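Local coordinates for protein amidohydrolase (Staphylococcus aureus, PDB 3NUR) that probably hydrolyses carbon–nitrogen bonds other than peptide bonds, as a TIM-barrel enzyme of the amidohydrolase superfamily with a bound calcium ion, at residues 116-121 / 154-159; 133-138 / 145-150; 306-311 / 336-341. One frame throughout, in Å; residues are numbered along the deposited sequence.

Contact 1: residues 116-121 / 154-159; sequences DQLANY and LGFKGA
The Phe156 ring meets the helix segment 116-121 with its far end. At that edge, near the ring plane, lies the backbone N of Ala119, 3.9 Å from Phe156 CZ, and the methyl of Ala119 approaches the neighbouring CE1. Leu118 comes to the same end of the ring obliquely, its CD2 standing 3.7 Å from Phe156 CZ. One face is covered from within its own segment by Leu154, whose CB sits 3.8 Å above the ring plane and is displaced toward the rim. The ring is therefore inserted end-on against the helix, with Leu154 CB over one face.

Two torsions set up this grip. In Leu118, CG lies anti to the backbone N (chi1 -178°), which carries the isobutyl group out toward Phe156; in Phe156, CG is anti to the carbonyl carbon (chi1 -74°), and the ring reaches back to the helix although its CB does not point there. Leu154 turns both methyls to the helix: CD2 is 3.9 Å from Ala119 CB, and both CD1 and CD2 are 4.0 Å from Asp116 OD1. That carboxylate oxygen is held by a salt bridge to Arg149, so the leucine packs beside a polar atom that already has a partner.

The chain can turn between Leu154 and Phe156 because Gly155, just past helix 140-152, adopts positive phi (73°). This is plain packing in the helical layer outside the barrel strands. It joins helix 104-124 to the loop leading from helix 140-152 into strand 159-162. Phe156 also packs on Cys150 and Ile151 of helix 140-152, while Leu118 continues inward to Leu92, so the contact links helix 104-124, the end of helix 140-152 and, through Leu118, strand 87-94.

Contact 2: residues 133-138 / 145-150; sequences ATLPIN and REFERC
Leu135 lays its CD1 over one face of the Phe147 ring, a CH-pi contact with the methyl 4.2 Å from the ring centroid and 25° off the ring normal. The contact belongs to a beta-alpha unit of the TIM barrel, in which the chain leaving strand 129-131 is covered by the helix 140-152 that follows it. The second methyl of Leu135, CD2, comes down on the helix backbone, 3.7 Å from Phe147 N. CG anti to the carbonyl carbon (chi1 -52°) swings the isobutyl end to the helix, although the CB does not point there.

One turn further along the helix, Ala133 CB packs against Cys150 SG at 3.7 Å, while Pro136, the centre of an inverse gamma turn, brings its CD toward the CB of Glu146. All of these residues are buried.

In the next shell, Phe147 is also packed against Thr181, Ala182 and Leu185 of helix 176-185 and Ala159 of strand 159-162. Asn115 of helix 104-124 donates to both Thr134 O and Glu146 OE2, tying the loop to the carboxylate. Arg149 holds that carboxylate side-on with two nitrogens: NE reaches Glu146 OE1 at 2.7 Å in a nearly straight bond (172°), and NH1 lies 2.8 Å from Glu146 OE2, which accepts through its syn lone pair.

Contact 3: residues 306-311 / 336-341; sequences VGIDRI and DEEKEK
Ile308 supplies the apolar part, packing against the aliphatic stems of Glu338 and Lys341. Its CD1 lies 3.7 Å from Glu338 CB, and CG1 is 3.8 Å from Glu338 CG, so one branch rests on the first two methylenes of the glutamate. The other branch, CG2, approaches Lys341 CD at 3.9 Å. Both long chains run across the isoleucine at about a right angle. Branching at CB separates CG1 from CG2, and chi1 of -154°, with CG1 roughly anti to the backbone N, aims them at Glu338 and Lys341 respectively. Leu334, Ile342 and Phe299 also pack on Ile308, which thus joins a larger apolar patch.

These residues connect two outer elements of the TIM-barrel fold, late in the chain. Gly307, with positive phi (91°), ends helix 296-306; a short 3-10 turn at 308-310 follows and abuts the first turns of helix 336-351. Asn346, farther along that helix, donates to the carbonyl oxygens of both Ile308 and Ile311 and ties the turn to the helix.

The charged part lies at the surface. Lys341, its chain extended beyond CG, runs past Ile308 and places NZ 2.8 Å from Asp309 OD1, a salt bridge that includes a hydrogen bond. The ammonium meets the oxygen on its syn side, 20° out of the carboxylate plane. Glu337, one turn earlier on the helix, makes a longer salt bridge to the same nitrogen, with OE2 at 3.5 Å, so Lys341 stands between two carboxylates and probably offsets repulsion between them. Glu338 turns its own carboxylate elsewhere: OE1 accepts from the backbone N of Thr335, just before the helix, and OE2 has a weak, long ion pair with Lys303.

Contacts 1 and 2 are neighbours, with centres 11 Å apart, whereas the centre of contact 3 is about 27 Å from that of contact 1 and about 30 Å from that of contact 2. Along the chain, both segments of contact 2 fall between those of contact 1, and contact 3 follows much later. Contact 2 uses helix 140-152, and contact 1 the loop that leaves it together with helix 104-124; Gly158 O and Ala133 N form a probable hydrogen bond between them. Contact 3 lies across the chain's centre from contact 2 and joins late helices. Contacts 1 and 2 thus form one continuous region, contact 3 a distant one, around the barrel that carries the calcium ion.

Contact 1: residues 116-121 / 154-159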
loop_
_atom_site.group_PDB
_atom_site.type_symbol
_atom_site.label_atom_id
_atom_site.label_comp_id
_atom_site.label_asym_id
_atom_site.label_seq_id
_atom_site.Cartn_x
_atom_site.Cartn_y
_atom_site.Cartn_z
ATOM N N ASP A 116 18.586 2.028 -2.369
ATOM C CA ASP A 116 19.891 1.357 -2.472
ATOM C C ASP A 116 20.164 0.490 -1.254
ATOM O O ASP A 116 20.628 -0.641 -1.416
ATOM C CB ASP A 116 21.029 2.383 -2.657
ATOM C CG ASP A 116 21.171 2.915 -4.078
ATOM O OD1 ASP A 116 20.536 2.343 -4.999
ATOM O OD2 ASP A 116 21.939 3.882 -4.275
ATOM N N GLN A 117 19.878 1.007 -0.043
ATOM C CA GLN A 117 20.122 0.237 1.185
ATOM C C GLN A 117 19.194 -0.965 1.251
ATOM O O GLN A 117 19.611 -2.050 1.664
ATOM C CB GLN A 117 20.002 1.105 2.443
ATOM C CG GLN A 117 21.169 2.075 2.611
ATOM C CD GLN A 117 21.281 2.602 4.020
ATOM O OE1 GLN A 117 21.340 1.846 5.000
ATOM N NE2 GLN A 117 21.362 3.914 4.148
ATOM N N LEU A 118 17.934 -0.786 0.811
ATOM C CA LEU A 118 16.968 -1.879 0.768
ATOM C C LEU A 118 17.444 -2.972 -0.180
ATOM O O LEU A 118 17.424 -4.144 0.196
ATOM C CB LEU A 118 15.561 -1.390 0.341
ATOM C CG LEU A 118 14.468 -2.503 0.317
ATOM C CD1 LEU A 118 14.296 -3.154 1.718
ATOM C CD2 LEU A 118 13.123 -1.962 -0.221
ATOM N N ALA A 119 17.883 -2.592 -1.401
ATOM C CA ALA A 119 18.405 -3.535 -2.400
ATOM C C ALA A 119 19.615 -4.338 -1.859
ATOM O O ALA A 119 19.692 -5.536 -2.125
ATOM C CB ALA A 119 18.792 -2.799 -3.672
ATOM N N ASN A 120 20.533 -3.682 -1.101
ATOM C CA ASN A 120 21.689 -4.344 -0.472
ATOM C C ASN A 120 21.229 -5.390 0.556
ATOM O O ASN A 120 21.816 -6.466 0.655
ATOM C CB ASN A 120 22.621 -3.324 0.205
ATOM C CG ASN A 120 23.517 -2.583 -0.753
ATOM O OD1 ASN A 120 24.044 -1.510 -0.434
ATOM N ND2 ASN A 120 23.709 -3.133 -1.952
ATOM N N TYR A 121 20.161 -5.077 1.298
ATOM C CA TYR A 121 19.601 -5.982 2.298
ATOM C C TYR A 121 18.946 -7.195 1.635
ATOM O O TYR A 121 19.171 -8.328 2.069
ATOM C CB TYR A 121 18.599 -5.235 3.199
ATOM C CG TYR A 121 17.885 -6.113 4.203
ATOM C CD1 TYR A 121 18.527 -6.549 5.360
ATOM C CD2 TYR A 121 16.566 -6.514 3.998
ATOM C CE1 TYR A 121 17.862 -7.330 6.306
ATOM C CE2 TYR A 121 15.893 -7.304 4.931
ATOM C CZ TYR A 121 16.533 -7.681 6.099
ATOM O OH TYR A 121 15.867 -8.443 7.032
ATOM N N LEU A 154 17.418 -2.409 -9.558
ATOM C CA LEU A 154 17.382 -2.995 -8.229
ATOM C C LEU A 154 16.552 -4.272 -8.102
ATOM O O LEU A 154 16.619 -4.916 -7.064
ATOM C CB LEU A 154 16.982 -1.952 -7.151
ATOM C CG LEU A 154 17.745 -0.609 -7.137
ATOM C CD1 LEU A 154 17.282 0.260 -5.971
ATOM C CD2 LEU A 154 19.297 -0.827 -7.054
ATOM N N GLY A 155 15.790 -4.613 -9.138
ATOM C CA GLY A 155 14.963 -5.817 -9.126
ATOM C C GLY A 155 13.743 -5.711 -8.224
ATOM O O GLY A 155 13.204 -6.733 -7.767
ATOM N N PHE A 156 13.279 -4.468 -7.980
ATOM C CA PHE A 156 12.070 -4.233 -7.181
ATOM C C PHE A 156 10.836 -4.615 -8.017
ATOM O O PHE A 156 10.924 -4.761 -9.240
ATOM C CB PHE A 156 12.012 -2.773 -6.670
ATOM C CG PHE A 156 12.958 -2.416 -5.535
ATOM C CD1 PHE A 156 13.950 -3.307 -5.116
ATOM C CD2 PHE A 156 12.909 -1.160 -4.939
ATOM C CE1 PHE A 156 14.842 -2.960 -4.100
ATOM C CE2 PHE A 156 13.801 -0.812 -3.921
ATOM C CZ PHE A 156 14.766 -1.712 -3.511
ATOM N N LYS A 157 9.684 -4.779 -7.353
ATOM C CA LYS A 157 8.472 -5.287 -7.982
ATOM C C LYS A 157 7.227 -4.402 -7.867
ATOM O O LYS A 157 6.110 -4.871 -8.121
ATOM C CB LYS A 157 8.188 -6.712 -7.464
ATOM C CG LYS A 157 9.296 -7.743 -7.772
ATOM C CD LYS A 157 9.356 -8.145 -9.229
ATOM C CE LYS A 157 10.313 -9.289 -9.481
ATOM N NZ LYS A 157 9.742 -10.260 -10.456
ATOM N N GLY A 158 7.444 -3.131 -7.545
ATOM C CA GLY A 158 6.404 -2.115 -7.468
ATOM C C GLY A 158 6.860 -0.936 -6.647
ATOM O O GLY A 158 8.057 -0.765 -6.403
ATOM N N ALA A 159 5.915 -0.123 -6.200
ATOM C CA ALA A 159 6.226 1.018 -5.354
ATOM C C ALA A 159 5.140 1.107 -4.305
ATOM O O ALA A 159 4.006 0.699 -4.561
ATOM C CB ALA A 159 6.219 2.304 -6.180
#

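Contact 2: residues 133-138 / 145-150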
loop_
_atom_site.group_PDB
_atom_site.type_symbol
_atom_site.label_atom_id
_atom_site.label_comp_id
_atom_site.label_asym_id
_atom_site.label_seq_id
_atom_site.Cartn_x
_atom_site.Cartn_y
_atom_site.Cartn_z
ATOM N N ALA A 133 9.522 0.166 -4.261
ATOM C CA ALA A 133 10.207 1.469 -4.363
ATOM C C ALA A 133 9.614 2.541 -3.451
ATOM O O ALA A 133 8.395 2.570 -3.223
ATOM C CB ALA A 133 10.133 1.958 -5.796
ATOM N N THR A 134 10.488 3.421 -2.940
ATOM C CA THR A 134 10.152 4.625 -2.174
ATOM C C THR A 134 10.459 5.765 -3.152
ATOM O O THR A 134 11.573 5.841 -3.681
ATOM C CB THR A 134 10.891 4.699 -0.837
ATOM O OG1 THR A 134 10.550 3.534 -0.081
ATOM C CG2 THR A 134 10.517 5.951 -0.032
ATOM N N LEU A 135 9.440 6.574 -3.474
ATOM C CA LEU A 135 9.558 7.588 -4.527
ATOM C C LEU A 135 9.432 9.014 -4.074
ATOM O O LEU A 135 8.539 9.305 -3.295
ATOM C CB LEU A 135 8.514 7.333 -5.631
ATOM C CG LEU A 135 8.474 5.915 -6.235
ATOM C CD1 LEU A 135 7.303 5.769 -7.158
ATOM C CD2 LEU A 135 9.791 5.584 -6.946
ATOM N N PRO A 136 10.216 9.947 -4.658
ATOM C CA PRO A 136 10.052 11.364 -4.299
ATOM C C PRO A 136 8.866 11.970 -5.069
ATOM O O PRO A 136 9.043 12.702 -6.036
ATOM C CB PRO A 136 11.405 11.969 -4.697
ATOM C CG PRO A 136 11.848 11.140 -5.888
ATOM C CD PRO A 136 11.317 9.747 -5.641
ATOM N N ILE A 137 7.633 11.637 -4.652
ATOM C CA ILE A 137 6.396 12.054 -5.347
ATOM C C ILE A 137 6.255 13.556 -5.635
ATOM O O ILE A 137 5.620 13.935 -6.627
ATOM C CB ILE A 137 5.119 11.452 -4.713
ATOM C CG1 ILE A 137 4.895 11.996 -3.279
ATOM C CG2 ILE A 137 5.155 9.890 -4.794
ATOM C CD1 ILE A 137 3.584 11.602 -2.599
ATOM N N ASN A 138 6.850 14.392 -4.766
ATOM C CA ASN A 138 6.823 15.841 -4.916
ATOM C C ASN A 138 7.680 16.330 -6.082
ATOM O O ASN A 138 7.573 17.490 -6.471
ATOM C CB ASN A 138 7.119 16.544 -3.604
ATOM C CG ASN A 138 6.001 16.343 -2.600
ATOM O OD1 ASN A 138 6.200 15.832 -1.476
ATOM N ND2 ASN A 138 4.784 16.645 -3.037
ATOM N N ARG A 145 11.720 8.383 -12.927
ATOM C CA ARG A 145 13.066 7.874 -13.253
ATOM C C ARG A 145 13.585 6.961 -12.130
ATOM O O ARG A 145 14.180 5.917 -12.410
ATOM C CB ARG A 145 14.055 9.041 -13.493
ATOM C CG ARG A 145 13.760 9.842 -14.771
ATOM C CD ARG A 145 14.930 10.731 -15.213
ATOM N NE ARG A 145 15.387 11.627 -14.148
ATOM C CZ ARG A 145 14.902 12.846 -13.925
ATOM N NH1 ARG A 145 13.953 13.343 -14.708
ATOM N NH2 ARG A 145 15.360 13.576 -12.916
ATOM N N GLU A 146 13.315 7.318 -10.864
ATOM C CA GLU A 146 13.707 6.473 -9.722
ATOM C C GLU A 146 12.903 5.171 -9.703
ATOM O O GLU A 146 13.425 4.131 -9.321
ATOM C CB GLU A 146 13.557 7.223 -8.388
ATOM C CG GLU A 146 14.023 6.445 -7.156
ATOM C CD GLU A 146 15.475 5.983 -7.109
ATOM O OE1 GLU A 146 16.251 6.315 -8.037
ATOM O OE2 GLU A 146 15.851 5.325 -6.113
ATOM N N PHE A 147 11.645 5.235 -10.132
ATOM C CA PHE A 147 10.773 4.063 -10.243
ATOM C C PHE A 147 11.395 3.069 -11.238
ATOM O O PHE A 147 11.522 1.880 -10.930
ATOM C CB PHE A 147 9.370 4.489 -10.740
ATOM C CG PHE A 147 8.194 3.584 -10.427
ATOM C CD1 PHE A 147 8.391 2.299 -9.922
ATOM C CD2 PHE A 147 6.888 4.026 -10.619
ATOM C CE1 PHE A 147 7.298 1.462 -9.632
ATOM C CE2 PHE A 147 5.799 3.200 -10.316
ATOM C CZ PHE A 147 6.008 1.917 -9.830
ATOM N N GLU A 148 11.774 3.568 -12.425
ATOM C CA GLU A 148 12.393 2.777 -13.489
ATOM C C GLU A 148 13.699 2.165 -12.982
ATOM O O GLU A 148 13.950 0.980 -13.250
ATOM C CB GLU A 148 12.621 3.645 -14.752
ATOM C CG GLU A 148 13.153 2.871 -15.961
ATOM C CD GLU A 148 14.663 2.717 -16.079
ATOM O OE1 GLU A 148 15.400 3.661 -15.710
ATOM O OE2 GLU A 148 15.109 1.652 -16.563
ATOM N N ARG A 149 14.516 2.960 -12.240
ATOM C CA ARG A 149 15.793 2.494 -11.683
ATOM C C ARG A 149 15.555 1.347 -10.698
ATOM O O ARG A 149 16.237 0.335 -10.775
ATOM C CB ARG A 149 16.567 3.638 -11.008
ATOM C CG ARG A 149 17.960 3.235 -10.553
ATOM C CD ARG A 149 18.672 4.358 -9.847
ATOM N NE ARG A 149 18.238 4.530 -8.462
ATOM C CZ ARG A 149 18.817 3.955 -7.415
ATOM N NH1 ARG A 149 18.383 4.208 -6.193
ATOM N NH2 ARG A 149 19.828 3.110 -7.585
ATOM N N CYS A 150 14.560 1.488 -9.807
ATOM C CA CYS A 150 14.226 0.459 -8.825
ATOM C C CYS A 150 13.842 -0.844 -9.491
ATOM O O CYS A 150 14.299 -1.902 -9.069
ATOM C CB CYS A 150 13.119 0.952 -7.898
ATOM S SG CYS A 150 13.682 2.158 -6.676
#

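Contact 3: residues 306-311 / 336-341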
loop_
_atom_site.group_PDB
_atom_site.type_symbol
_atom_site.label_atom_id
_atom_site.label_comp_id
_atom_site.label_asym_id
_atom_site.label_seq_id
_atom_site.Cartn_x
_atom_site.Cartn_y
_atom_site.Cartn_z
ATOM N N VAL A 306 -15.261 -7.695 -4.104
ATOM C CA VAL A 306 -14.208 -7.791 -5.131
ATOM C C VAL A 306 -13.845 -9.212 -5.526
ATOM O O VAL A 306 -13.230 -9.413 -6.571
ATOM C CB VAL A 306 -12.939 -6.941 -4.819
ATOM C CG1 VAL A 306 -13.289 -5.467 -4.659
ATOM C CG2 VAL A 306 -12.186 -7.461 -3.596
ATOM N N GLY A 307 -14.131 -10.168 -4.653
ATOM C CA GLY A 307 -13.816 -11.563 -4.928
ATOM C C GLY A 307 -12.452 -11.980 -4.430
ATOM O O GLY A 307 -11.572 -11.141 -4.183
ATOM N N ILE A 308 -12.283 -13.295 -4.283
ATOM C CA ILE A 308 -11.053 -13.903 -3.785
ATOM C C ILE A 308 -9.807 -13.594 -4.617
ATOM O O ILE A 308 -8.736 -13.490 -4.042
ATOM C CB ILE A 308 -11.254 -15.440 -3.596
ATOM C CG1 ILE A 308 -10.319 -15.997 -2.538
ATOM C CG2 ILE A 308 -11.185 -16.225 -4.907
ATOM C CD1 ILE A 308 -10.981 -15.884 -1.108
ATOM N N ASP A 309 -9.950 -13.428 -5.949
ATOM C CA ASP A 309 -8.801 -13.204 -6.828
ATOM C C ASP A 309 -8.112 -11.864 -6.585
ATOM O O ASP A 309 -7.024 -11.644 -7.108
ATOM C CB ASP A 309 -9.230 -13.296 -8.307
ATOM C CG ASP A 309 -9.642 -14.684 -8.780
ATOM O OD1 ASP A 309 -8.940 -15.661 -8.439
ATOM O OD2 ASP A 309 -10.610 -14.778 -9.568
ATOM N N ARG A 310 -8.773 -10.961 -5.852
ATOM C CA ARG A 310 -8.281 -9.597 -5.641
ATOM C C ARG A 310 -7.783 -9.355 -4.226
ATOM O O ARG A 310 -7.448 -8.217 -3.880
ATOM C CB ARG A 310 -9.390 -8.570 -6.031
ATOM C CG ARG A 310 -9.973 -8.740 -7.453
ATOM C CD ARG A 310 -8.945 -8.815 -8.583
ATOM N NE ARG A 310 -8.199 -7.562 -8.704
ATOM C CZ ARG A 310 -7.447 -7.241 -9.755
ATOM N NH1 ARG A 310 -7.332 -8.080 -10.779
ATOM N NH2 ARG A 310 -6.810 -6.077 -9.791
ATOM N N ILE A 311 -7.693 -10.413 -3.411
ATOM C CA ILE A 311 -7.244 -10.263 -2.027
ATOM C C ILE A 311 -5.807 -10.742 -1.852
ATOM O O ILE A 311 -5.464 -11.863 -2.238
ATOM C CB ILE A 311 -8.228 -10.953 -1.029
ATOM C CG1 ILE A 311 -9.676 -10.400 -1.193
ATOM C CG2 ILE A 311 -7.745 -10.834 0.425
ATOM C CD1 ILE A 311 -10.740 -11.262 -0.499
ATOM N N ASP A 336 -9.408 -24.818 0.079
ATOM C CA ASP A 336 -7.943 -24.827 -0.023
ATOM C C ASP A 336 -7.498 -23.944 -1.185
ATOM O O ASP A 336 -6.519 -23.222 -1.041
ATOM C CB ASP A 336 -7.417 -26.264 -0.205
ATOM C CG ASP A 336 -7.455 -27.101 1.071
ATOM O OD1 ASP A 336 -7.829 -26.556 2.134
ATOM O OD2 ASP A 336 -7.081 -28.293 1.010
ATOM N N GLU A 337 -8.248 -23.948 -2.310
ATOM C CA GLU A 337 -7.965 -23.108 -3.469
ATOM C C GLU A 337 -7.962 -21.615 -3.037
ATOM O O GLU A 337 -7.029 -20.886 -3.358
ATOM C CB GLU A 337 -9.022 -23.335 -4.576
ATOM C CG GLU A 337 -8.680 -22.594 -5.861
ATOM C CD GLU A 337 -9.781 -22.348 -6.881
ATOM O OE1 GLU A 337 -10.979 -22.494 -6.547
ATOM O OE2 GLU A 337 -9.436 -21.936 -8.012
ATOM N N GLU A 338 -9.006 -21.182 -2.321
ATOM C CA GLU A 338 -9.140 -19.801 -1.856
ATOM C C GLU A 338 -8.011 -19.417 -0.910
ATOM O O GLU A 338 -7.472 -18.319 -1.052
ATOM C CB GLU A 338 -10.488 -19.584 -1.174
ATOM C CG GLU A 338 -11.651 -19.523 -2.146
ATOM C CD GLU A 338 -13.021 -19.657 -1.511
ATOM O OE1 GLU A 338 -13.119 -20.228 -0.399
ATOM O OE2 GLU A 338 -14.007 -19.235 -2.154
ATOM N N LYS A 339 -7.655 -20.307 0.054
ATOM C CA LYS A 339 -6.566 -20.061 1.001
ATOM C C LYS A 339 -5.264 -19.888 0.232
ATOM O O LYS A 339 -4.511 -18.958 0.525
ATOM C CB LYS A 339 -6.395 -21.249 1.956
ATOM C CG LYS A 339 -7.486 -21.419 2.980
ATOM C CD LYS A 339 -7.058 -22.515 3.939
ATOM C CE LYS A 339 -8.234 -23.147 4.605
ATOM N NZ LYS A 339 -7.810 -24.111 5.647
ATOM N N GLU A 340 -5.004 -20.776 -0.749
ATOM C CA GLU A 340 -3.779 -20.705 -1.586
ATOM C C GLU A 340 -3.672 -19.369 -2.336
ATOM O O GLU A 340 -2.589 -18.763 -2.363
ATOM C CB GLU A 340 -3.712 -21.879 -2.577
ATOM C CG GLU A 340 -3.406 -23.224 -1.939
ATOM C CD GLU A 340 -3.427 -24.399 -2.906
ATOM O OE1 GLU A 340 -2.939 -24.243 -4.050
ATOM O OE2 GLU A 340 -3.912 -25.486 -2.512
ATOM N N LYS A 341 -4.801 -18.898 -2.891
ATOM C CA LYS A 341 -4.875 -17.633 -3.631
ATOM C C LYS A 341 -4.485 -16.438 -2.753
ATOM O O LYS A 341 -3.599 -15.652 -3.126
ATOM C CB LYS A 341 -6.277 -17.434 -4.252
ATOM C CG LYS A 341 -6.533 -18.325 -5.461
ATOM C CD LYS A 341 -7.899 -18.061 -6.082
ATOM C CE LYS A 341 -7.986 -18.685 -7.453
ATOM N NZ LYS A 341 -9.298 -18.406 -8.091
#